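PDB 1JMX: amine Dehydrogenase from Pseudomonas putida, which probably oxidises primary amines to aldehydes and ammonia, passing the electrons through its cofactors, heme c among them, to a redox partner. Local coordinates for residues L309-G312 with L318-F321; N292-Y297 with L326-N331; D158-V163 with I168-V173; G103-A108 with P140-P145. All blocks are in the same frame, centred on the assembly; numbering follows the deposited sequence.

Interaction 1. Residues L309-G312 with L318-F321; sequences LYLG and LAVF
Leu311 and Phe321 lean toward each other across two antiparallel strands, with the small Ala319 forming the hollow beneath them. In Leu311, CG stands anti to the carbonyl carbon (chi1 -60°), which tips the branch back along its strand until CD1 lies 3.7 Å from Phe321 CE1. The phenylalanine bends the other way, toward Ala319, whose methyl sits at the ring edge in the ring plane. Nearer the backbone, Leu311 CB rests 3.9 Å from Ala319 CB; farther along the same face, Leu309 CB is 4.0 Å from Phe321 CB. Leu277 of strand 276-281 packs on Leu309, Leu311 and Phe321.

On the reverse face of the sheet, Tyr310 and Val320 run side by side, and the CG2 bump of the valine approaches Tyr310 CE2 to 3.7 Å. The phenol OH is held by Asp31. At the far end, Leu318 CD1 settles 4.0 Å from Gly312 CA, where a beta carbon on the glycine would be tightly squeezed.

Leu309 and Leu311 each exchange a pair of backbone hydrogen bonds, with Phe321 and Ala319 respectively; Phe321 N to Leu309 O measures 2.8 Å. Between these pairs, Tyr310 CA sends its hydrogen toward Ala319 O, 3.3 Å away. All eight residues are buried, as suits a beta hairpin that supplies the two middle strands of a four-stranded antiparallel blade in a beta-propeller.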
# COMPACT_ATOMS: atom_id res chain seq x y z
N LEU B 309 -31.39 0.41 -15.69
CA LEU B 309 -30.45 0.53 -14.60
C LEU B 309 -29.10 0.65 -15.28
O LEU B 309 -28.66 -0.26 -15.99
CB LEU B 309 -30.46 -0.74 -13.73
CG LEU B 309 -30.12 -0.68 -12.24
CD1 LEU B 309 -29.91 -2.09 -11.73
CD2 LEU B 309 -28.90 0.15 -11.98
N TYR B 310 -28.47 1.80 -15.13
CA TYR B 310 -27.17 2.04 -15.71
C TYR B 310 -26.10 1.79 -14.66
O TYR B 310 -26.30 2.05 -13.48
CB TYR B 310 -27.05 3.48 -16.22
CG TYR B 310 -27.99 3.82 -17.36
CD1 TYR B 310 -29.27 4.30 -17.11
CD2 TYR B 310 -27.59 3.66 -18.68
CE1 TYR B 310 -30.14 4.62 -18.14
CE2 TYR B 310 -28.45 3.97 -19.73
CZ TYR B 310 -29.73 4.45 -19.45
OH TYR B 310 -30.59 4.77 -20.47
N LEU B 311 -24.97 1.25 -15.10
CA LEU B 311 -23.84 1.00 -14.22
C LEU B 311 -22.66 1.81 -14.78
O LEU B 311 -22.26 1.61 -15.92
CB LEU B 311 -23.49 -0.49 -14.18
CG LEU B 311 -24.57 -1.46 -13.68
CD1 LEU B 311 -23.93 -2.83 -13.49
CD2 LEU B 311 -25.19 -0.99 -12.38
N GLY B 312 -22.16 2.74 -13.98
CA GLY B 312 -21.06 3.58 -14.41
C GLY B 312 -19.86 3.55 -13.49
O GLY B 312 -19.79 2.73 -12.58
N LEU B 318 -20.78 2.20 -20.02
CA LEU B 318 -21.97 2.13 -19.19
C LEU B 318 -22.64 0.80 -19.50
O LEU B 318 -22.80 0.44 -20.66
CB LEU B 318 -22.99 3.23 -19.53
CG LEU B 318 -22.81 4.73 -19.32
CD1 LEU B 318 -22.41 5.03 -17.89
CD2 LEU B 318 -21.79 5.24 -20.29
N ALA B 319 -23.00 0.04 -18.47
CA ALA B 319 -23.71 -1.20 -18.70
C ALA B 319 -25.17 -0.83 -18.52
O ALA B 319 -25.51 -0.06 -17.63
CB ALA B 319 -23.29 -2.26 -17.68
N VAL B 320 -26.03 -1.29 -19.43
CA VAL B 320 -27.46 -1.00 -19.32
C VAL B 320 -28.13 -2.31 -18.96
O VAL B 320 -27.98 -3.30 -19.66
CB VAL B 320 -28.06 -0.45 -20.63
CG1 VAL B 320 -29.52 -0.06 -20.40
CG2 VAL B 320 -27.28 0.76 -21.11
N PHE B 321 -28.86 -2.30 -17.85
CA PHE B 321 -29.55 -3.47 -17.35
C PHE B 321 -31.06 -3.32 -17.31
O PHE B 321 -31.59 -2.21 -17.23
CB PHE B 321 -29.10 -3.79 -15.92
CG PHE B 321 -27.88 -4.65 -15.85
CD1 PHE B 321 -26.63 -4.15 -16.19
CD2 PHE B 321 -27.98 -5.97 -15.41
CE1 PHE B 321 -25.50 -4.95 -16.10
CE2 PHE B 321 -26.85 -6.78 -15.32
CZ PHE B 321 -25.61 -6.27 -15.67

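Interaction 2. Residues N292-Y297 with L326-N331; sequences NLDHTY and LEKVKN
A blade-to-blade connection of the propeller is tied to the outer strand of the blade it leads into by the salt bridge between Asp294 and Lys328. Lys328 NZ lies 3.0 Å from Asp294 OD2, on the syn side of that oxygen and 27° out of the carboxylate plane; the two side chains cross at about a right angle. The lysine chain starts extended and then bends at chi3 (68°), and this bend lets the same NZ donate to Asn331 OD1 at 2.7 Å, in the carbonyl plane and on a lone pair. The ammonium is thus gripped by a carboxylate and an amide together.

Lys328 and Asn331 both turn toward the loop although three residues apart, because Val329 and Lys330 form a classic beta bulge opposite Val320 that shifts the alternation of the outer strand. The other end of the Asn331 amide reaches the loop through a water, which accepts from ND2 at 2.8 Å and donates to Tyr297 OH at 2.6 Å. Ring and amide planes are only 15° apart. An alanine in place of Lys328 would probably leave Asp294 without its countercharge and Asn331 OD1 without this donor, the amide then held less firmly. The tyrosine is fixed independently: Asp317 binds its OH through one carboxylate oxygen and His295 NE2 through the other, while His295 CE1 lies 3.4 Å above one face of the tyrosine ring.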
# COMPACT_ATOMS: atom_id res chain seq x y z
N ASN B 292 -23.81 -11.35 -12.46
CA ASN B 292 -22.36 -11.21 -12.62
C ASN B 292 -22.07 -10.12 -13.64
O ASN B 292 -22.79 -9.98 -14.63
CB ASN B 292 -21.72 -12.53 -13.06
CG ASN B 292 -21.84 -13.60 -12.00
OD1 ASN B 292 -21.78 -13.32 -10.80
ND2 ASN B 292 -22.03 -14.84 -12.44
N LEU B 293 -21.03 -9.34 -13.38
CA LEU B 293 -20.65 -8.23 -14.25
C LEU B 293 -19.43 -8.54 -15.12
O LEU B 293 -18.68 -9.47 -14.84
CB LEU B 293 -20.36 -7.00 -13.39
CG LEU B 293 -21.44 -6.63 -12.38
CD1 LEU B 293 -20.94 -5.57 -11.44
CD2 LEU B 293 -22.67 -6.15 -13.11
N ASP B 294 -19.25 -7.75 -16.17
CA ASP B 294 -18.12 -7.90 -17.07
C ASP B 294 -16.84 -7.42 -16.38
O ASP B 294 -15.74 -7.78 -16.77
CB ASP B 294 -18.35 -7.11 -18.36
CG ASP B 294 -19.45 -7.70 -19.24
OD1 ASP B 294 -20.14 -8.66 -18.83
OD2 ASP B 294 -19.62 -7.18 -20.36
N HIS B 295 -17.03 -6.58 -15.36
CA HIS B 295 -15.94 -6.03 -14.55
C HIS B 295 -16.56 -5.23 -13.41
O HIS B 295 -17.79 -5.11 -13.33
CB HIS B 295 -14.97 -5.17 -15.39
CG HIS B 295 -15.61 -3.99 -16.06
ND1 HIS B 295 -15.89 -2.81 -15.40
CD2 HIS B 295 -16.01 -3.80 -17.34
CE1 HIS B 295 -16.42 -1.95 -16.25
NE2 HIS B 295 -16.50 -2.52 -17.43
N THR B 296 -15.72 -4.73 -12.51
CA THR B 296 -16.21 -3.95 -11.38
C THR B 296 -16.84 -2.65 -11.86
O THR B 296 -16.36 -2.03 -12.81
CB THR B 296 -15.07 -3.60 -10.41
OG1 THR B 296 -14.52 -4.80 -9.88
CG2 THR B 296 -15.57 -2.77 -9.24
N TYR B 297 -17.98 -2.31 -11.26
CA TYR B 297 -18.68 -1.06 -11.55
C TYR B 297 -18.89 -0.41 -10.19
O TYR B 297 -19.07 -1.10 -9.19
CB TYR B 297 -20.03 -1.32 -12.23
CG TYR B 297 -19.93 -1.70 -13.70
CD1 TYR B 297 -19.96 -3.03 -14.10
CD2 TYR B 297 -19.83 -0.72 -14.69
CE1 TYR B 297 -19.90 -3.39 -15.44
CE2 TYR B 297 -19.77 -1.06 -16.04
CZ TYR B 297 -19.79 -2.40 -16.41
OH TYR B 297 -19.69 -2.75 -17.73
N LEU B 326 -32.77 -8.46 -14.43
CA LEU B 326 -31.40 -8.29 -13.92
C LEU B 326 -30.34 -8.74 -14.94
O LEU B 326 -29.32 -9.34 -14.58
CB LEU B 326 -31.17 -9.00 -12.57
CG LEU B 326 -30.92 -8.11 -11.33
CD1 LEU B 326 -30.00 -8.83 -10.35
CD2 LEU B 326 -30.28 -6.80 -11.74
N GLU B 327 -30.59 -8.44 -16.21
CA GLU B 327 -29.65 -8.81 -17.25
C GLU B 327 -29.24 -7.65 -18.12
O GLU B 327 -30.05 -6.80 -18.48
CB GLU B 327 -30.20 -9.94 -18.09
CG GLU B 327 -30.22 -11.27 -17.34
CD GLU B 327 -30.62 -12.44 -18.20
OE1 GLU B 327 -30.65 -13.59 -17.68
OE2 GLU B 327 -30.90 -12.22 -19.40
N LYS B 328 -27.95 -7.64 -18.47
CA LYS B 328 -27.39 -6.60 -19.29
C LYS B 328 -27.98 -6.60 -20.69
O LYS B 328 -27.88 -7.59 -21.41
CB LYS B 328 -25.87 -6.73 -19.37
CG LYS B 328 -25.18 -5.47 -19.85
CD LYS B 328 -23.73 -5.70 -20.18
CE LYS B 328 -23.61 -6.59 -21.39
NZ LYS B 328 -22.19 -6.81 -21.77
N VAL B 329 -28.64 -5.50 -21.03
CA VAL B 329 -29.26 -5.29 -22.33
C VAL B 329 -28.21 -4.81 -23.33
O VAL B 329 -28.17 -5.29 -24.46
CB VAL B 329 -30.42 -4.25 -22.24
CG1 VAL B 329 -30.99 -3.96 -23.62
CG2 VAL B 329 -31.51 -4.76 -21.31
N LYS B 330 -27.36 -3.87 -22.91
CA LYS B 330 -26.31 -3.37 -23.79
C LYS B 330 -25.25 -2.57 -23.06
O LYS B 330 -25.30 -2.44 -21.85
CB LYS B 330 -26.89 -2.56 -24.96
CG LYS B 330 -27.71 -1.35 -24.56
CD LYS B 330 -28.25 -0.63 -25.79
CE LYS B 330 -27.12 0.02 -26.60
NZ LYS B 330 -27.62 1.01 -27.62
N ASN B 331 -24.28 -2.07 -23.82
CA ASN B 331 -23.20 -1.27 -23.27
C ASN B 331 -23.04 -0.02 -24.10
O ASN B 331 -23.06 -0.08 -25.34
CB ASN B 331 -21.86 -2.02 -23.30
CG ASN B 331 -21.81 -3.15 -22.32
OD1 ASN B 331 -22.03 -4.31 -22.68
ND2 ASN B 331 -21.54 -2.83 -21.06
O HOH W 1 -21.01 -4.60 -18.93

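Interaction 3. Residues D158-V163 with I168-V173; sequences DGSLYV and IYKMDV
The ring of Tyr162 is accompanied by the chain of Lys170, which runs alongside it in the same direction, with CG 3.8 Å from Tyr162 CE2; the backbone oxygen of Tyr169 approaches this ring obliquely. The second ring, Tyr169, on the opposite face of the sheet, meets the Val163 carbonyl oxygen obliquely as well, its CD1 lies 4.1 Å from Val163 CG1, and it packs edge-to-face with Tyr178 of the next strand.

Lys170 is extended through chi3 and folds only at its last torsion (chi4 58°), bringing NZ round to donate to Tyr162 OH at 2.8 Å. The phenol oxygen therefore serves as acceptor to a charged amine, and the aliphatic part of the lysine lies against the aromatic carbons. Ser160 OG is 3.2 Å from the same NZ. Asp158 OD2, 4.1 Å from Lys170 NZ, is too far for a salt bridge, though its negative charge probably helps to steady the ammonium. The aspartate also shapes the turn: its OD1 accepts from Ser160 N, from above the carboxylate plane, making an Asx turn.

The face that carries Tyr169, Leu161, Val163 and Met171 is mostly apolar. Leu161 and Val173 cross at about a right angle, CB of the leucine 3.9 Å from Val173 CG1, and both touch Tyr107 of the neighbouring blade. Leu161 with Met171, and Val163 with Tyr169, are hydrogen-bonded antiparallel pairs, each with two backbone bonds; Met171 N to Leu161 O is 2.7 Å. Such a tight hairpin, with a different strand beside each of its two, is the centre of a four-stranded beta-propeller blade.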
# COMPACT_ATOMS: atom_id res chain seq x y z
N ASP B 158 -36.30 23.39 1.11
CA ASP B 158 -36.49 24.57 1.93
C ASP B 158 -35.19 25.33 2.17
O ASP B 158 -35.06 26.05 3.16
CB ASP B 158 -37.13 24.17 3.26
CG ASP B 158 -36.18 23.42 4.16
OD1 ASP B 158 -35.19 22.84 3.68
OD2 ASP B 158 -36.43 23.41 5.38
N GLY B 159 -34.21 25.14 1.29
CA GLY B 159 -32.94 25.82 1.42
C GLY B 159 -31.95 25.27 2.43
O GLY B 159 -30.82 25.74 2.48
N SER B 160 -32.37 24.33 3.28
CA SER B 160 -31.49 23.72 4.28
C SER B 160 -30.42 22.84 3.63
O SER B 160 -30.65 22.23 2.60
CB SER B 160 -32.29 22.89 5.29
OG SER B 160 -32.99 23.73 6.18
N LEU B 161 -29.26 22.76 4.27
CA LEU B 161 -28.17 21.97 3.73
C LEU B 161 -27.87 20.76 4.60
O LEU B 161 -27.52 20.89 5.77
CB LEU B 161 -26.91 22.85 3.60
CG LEU B 161 -25.74 22.38 2.74
CD1 LEU B 161 -26.15 22.42 1.27
CD2 LEU B 161 -24.54 23.29 2.98
N TYR B 162 -28.08 19.57 4.04
CA TYR B 162 -27.79 18.33 4.74
C TYR B 162 -26.34 17.99 4.46
O TYR B 162 -25.93 17.86 3.32
CB TYR B 162 -28.75 17.23 4.31
CG TYR B 162 -30.10 17.44 4.95
CD1 TYR B 162 -31.14 18.06 4.25
CD2 TYR B 162 -30.31 17.10 6.29
CE1 TYR B 162 -32.35 18.34 4.87
CE2 TYR B 162 -31.52 17.37 6.91
CZ TYR B 162 -32.53 17.99 6.20
OH TYR B 162 -33.73 18.24 6.82
N VAL B 163 -25.57 17.94 5.54
CA VAL B 163 -24.14 17.69 5.48
C VAL B 163 -23.72 16.35 6.07
O VAL B 163 -23.96 16.08 7.24
CB VAL B 163 -23.39 18.82 6.25
CG1 VAL B 163 -21.90 18.57 6.24
CG2 VAL B 163 -23.71 20.18 5.64
N ILE B 168 -24.80 13.24 10.32
CA ILE B 168 -25.42 14.00 9.25
C ILE B 168 -25.98 15.24 9.94
O ILE B 168 -26.64 15.14 10.97
CB ILE B 168 -26.58 13.22 8.57
CG1 ILE B 168 -26.08 11.86 8.08
CG2 ILE B 168 -27.15 14.02 7.39
CD1 ILE B 168 -24.93 11.93 7.13
N TYR B 169 -25.65 16.41 9.39
CA TYR B 169 -26.09 17.68 9.94
C TYR B 169 -27.09 18.38 9.04
O TYR B 169 -27.15 18.13 7.84
CB TYR B 169 -24.90 18.61 10.14
CG TYR B 169 -23.74 17.98 10.84
CD1 TYR B 169 -22.56 17.71 10.15
CD2 TYR B 169 -23.80 17.67 12.20
CE1 TYR B 169 -21.47 17.15 10.79
CE2 TYR B 169 -22.71 17.11 12.85
CZ TYR B 169 -21.56 16.86 12.14
OH TYR B 169 -20.47 16.32 12.78
N LYS B 170 -27.88 19.25 9.65
CA LYS B 170 -28.87 20.05 8.94
C LYS B 170 -28.33 21.45 9.19
O LYS B 170 -28.27 21.92 10.32
CB LYS B 170 -30.24 19.87 9.57
CG LYS B 170 -31.34 20.62 8.86
CD LYS B 170 -32.65 20.42 9.58
CE LYS B 170 -33.74 21.27 8.97
NZ LYS B 170 -33.90 20.95 7.53
N MET B 171 -27.94 22.13 8.12
CA MET B 171 -27.35 23.45 8.26
C MET B 171 -28.07 24.60 7.59
O MET B 171 -28.58 24.48 6.48
CB MET B 171 -25.89 23.39 7.78
CG MET B 171 -25.14 24.69 7.85
SD MET B 171 -23.46 24.45 7.31
CE MET B 171 -22.62 25.60 8.34
N ASP B 172 -28.12 25.72 8.32
CA ASP B 172 -28.72 26.96 7.86
C ASP B 172 -27.60 27.68 7.12
O ASP B 172 -26.61 28.06 7.73
CB ASP B 172 -29.16 27.79 9.06
CG ASP B 172 -29.96 29.02 8.67
OD1 ASP B 172 -30.87 29.40 9.43
OD2 ASP B 172 -29.68 29.63 7.62
N VAL B 173 -27.77 27.89 5.81
CA VAL B 173 -26.75 28.55 5.01
C VAL B 173 -26.64 30.06 5.19
O VAL B 173 -25.76 30.69 4.62
CB VAL B 173 -26.86 28.19 3.49
CG1 VAL B 173 -26.75 26.70 3.29
CG2 VAL B 173 -28.14 28.71 2.89

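Interaction 4. Residues G103-A108 with P140-P145; sequences GKEVYA and PVRTFP
Glu105 and Arg142 reach one another through two differently shaped chains. In the glutamate, CG lies anti to the carbonyl carbon (chi1 -47°), and the chain then stays extended so that the carboxylate stands well clear of its strand; the arginine runs straight through chi2 and kinks at chi3 (-45°), so that the two side chains cross at about a right angle while their flat ends come nearly coplanar, 28° apart, with the carboxylate at the guanidinium edge. NH2 of Arg142 lies 2.6 Å from Glu105 OE2 in a salt bridge whose hydrogen bond is weak because it is bent; OE1 is farther, 3.4 Å from the same NH2.

The two strands are not neighbours: strand 126-131 runs between them, and both side chains touch its Val129 as they span it. Arg142 NH1 also makes a weak hydrogen bond to Val173 O. A leucine in place of Arg142 is likely to leave Glu105 without its close countercharge. With Lys174 forming a long, weak ion pair to OE1, the glutamate sits among positive charges that would tend to keep it ionised at this surface.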
# COMPACT_ATOMS: atom_id res chain seq x y z
N GLY B 103 -30.84 27.57 -7.54
CA GLY B 103 -29.65 27.62 -8.38
C GLY B 103 -28.86 28.91 -8.37
O GLY B 103 -28.09 29.16 -9.29
N LYS B 104 -29.02 29.71 -7.31
CA LYS B 104 -28.32 30.99 -7.20
C LYS B 104 -27.02 30.94 -6.41
O LYS B 104 -26.21 31.86 -6.50
CB LYS B 104 -29.27 32.05 -6.62
CG LYS B 104 -30.34 32.50 -7.63
CD LYS B 104 -31.51 33.21 -6.95
CE LYS B 104 -31.04 34.41 -6.14
NZ LYS B 104 -32.11 34.92 -5.24
N GLU B 105 -26.83 29.90 -5.61
CA GLU B 105 -25.60 29.77 -4.84
C GLU B 105 -25.08 28.34 -4.91
O GLU B 105 -25.84 27.41 -5.17
CB GLU B 105 -25.81 30.10 -3.36
CG GLU B 105 -26.59 31.35 -3.08
CD GLU B 105 -26.46 31.80 -1.65
OE1 GLU B 105 -26.84 31.04 -0.72
OE2 GLU B 105 -25.95 32.92 -1.45
N VAL B 106 -23.78 28.21 -4.69
CA VAL B 106 -23.11 26.92 -4.68
C VAL B 106 -22.33 26.89 -3.36
O VAL B 106 -21.68 27.87 -2.99
CB VAL B 106 -22.13 26.75 -5.88
CG1 VAL B 106 -21.36 25.43 -5.77
CG2 VAL B 106 -22.89 26.78 -7.20
N TYR B 107 -22.47 25.80 -2.63
CA TYR B 107 -21.79 25.63 -1.35
C TYR B 107 -20.69 24.59 -1.52
O TYR B 107 -20.79 23.68 -2.33
CB TYR B 107 -22.79 25.18 -0.29
CG TYR B 107 -24.11 25.91 -0.35
CD1 TYR B 107 -25.23 25.31 -0.92
CD2 TYR B 107 -24.22 27.22 0.11
CE1 TYR B 107 -26.42 26.00 -1.05
CE2 TYR B 107 -25.41 27.92 -0.01
CZ TYR B 107 -26.50 27.31 -0.60
OH TYR B 107 -27.67 28.02 -0.75
N ALA B 108 -19.62 24.74 -0.75
CA ALA B 108 -18.51 23.81 -0.82
C ALA B 108 -17.75 23.85 0.48
O ALA B 108 -17.45 24.93 0.98
CB ALA B 108 -17.59 24.18 -1.97
N PRO B 140 -15.78 33.74 -2.42
CA PRO B 140 -16.68 33.59 -1.27
C PRO B 140 -17.50 34.84 -0.93
O PRO B 140 -16.96 35.94 -0.80
CB PRO B 140 -15.72 33.25 -0.13
CG PRO B 140 -14.65 32.50 -0.82
CD PRO B 140 -14.42 33.31 -2.07
N VAL B 141 -18.82 34.66 -0.87
CA VAL B 141 -19.72 35.76 -0.51
C VAL B 141 -20.14 35.58 0.95
O VAL B 141 -20.70 36.48 1.56
CB VAL B 141 -20.97 35.85 -1.44
CG1 VAL B 141 -20.55 36.20 -2.85
CG2 VAL B 141 -21.78 34.56 -1.40
N ARG B 142 -19.80 34.42 1.51
CA ARG B 142 -20.13 34.09 2.88
C ARG B 142 -19.34 32.83 3.23
O ARG B 142 -19.15 31.98 2.38
CB ARG B 142 -21.63 33.77 2.97
CG ARG B 142 -22.32 34.18 4.24
CD ARG B 142 -23.79 33.76 4.19
NE ARG B 142 -24.37 34.10 2.91
CZ ARG B 142 -25.04 33.25 2.13
NH1 ARG B 142 -25.25 32.00 2.50
NH2 ARG B 142 -25.46 33.65 0.95
N THR B 143 -18.82 32.75 4.45
CA THR B 143 -18.09 31.57 4.89
C THR B 143 -18.32 31.29 6.36
O THR B 143 -18.43 32.20 7.17
CB THR B 143 -16.54 31.57 4.51
OG1 THR B 143 -15.73 31.29 5.66
CG2 THR B 143 -16.11 32.85 3.88
N PHE B 144 -18.47 30.01 6.68
CA PHE B 144 -18.75 29.59 8.04
C PHE B 144 -17.81 28.46 8.42
O PHE B 144 -17.21 27.84 7.56
CB PHE B 144 -20.17 29.04 8.15
CG PHE B 144 -21.22 29.93 7.57
CD1 PHE B 144 -21.70 29.71 6.29
CD2 PHE B 144 -21.76 30.97 8.32
CE1 PHE B 144 -22.72 30.51 5.76
CE2 PHE B 144 -22.77 31.77 7.80
CZ PHE B 144 -23.25 31.54 6.52
N PRO B 145 -17.66 28.20 9.73
CA PRO B 145 -16.80 27.11 10.21
C PRO B 145 -17.50 25.77 10.02
O PRO B 145 -18.72 25.67 10.16
CB PRO B 145 -16.60 27.45 11.68
CG PRO B 145 -17.88 28.14 12.04
CD PRO B 145 -18.12 29.03 10.86

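Overall arrangement
Following the chain from the N terminus, interaction 4 comes first, joining strand 105-115 to strand 142-145 within one sheet and closing a loop of 31 intervening residues. Interaction 3 follows in series as the hairpin of the next blade, its centre about 12 Å away; Val173 against Arg142 and Leu161 against Tyr107 pack these two blades together. Interaction 2 opens much later, in the passage between two further blades, and closes only at 326-331. Interaction 1, a local hairpin, falls wholly between its two segments and shares its sheet, with Val320 probably hydrogen-bonded to the bulged outer strand. This pair lies across the chain's centre from interactions 3 and 4, at least about 22 Å away between nearest atoms.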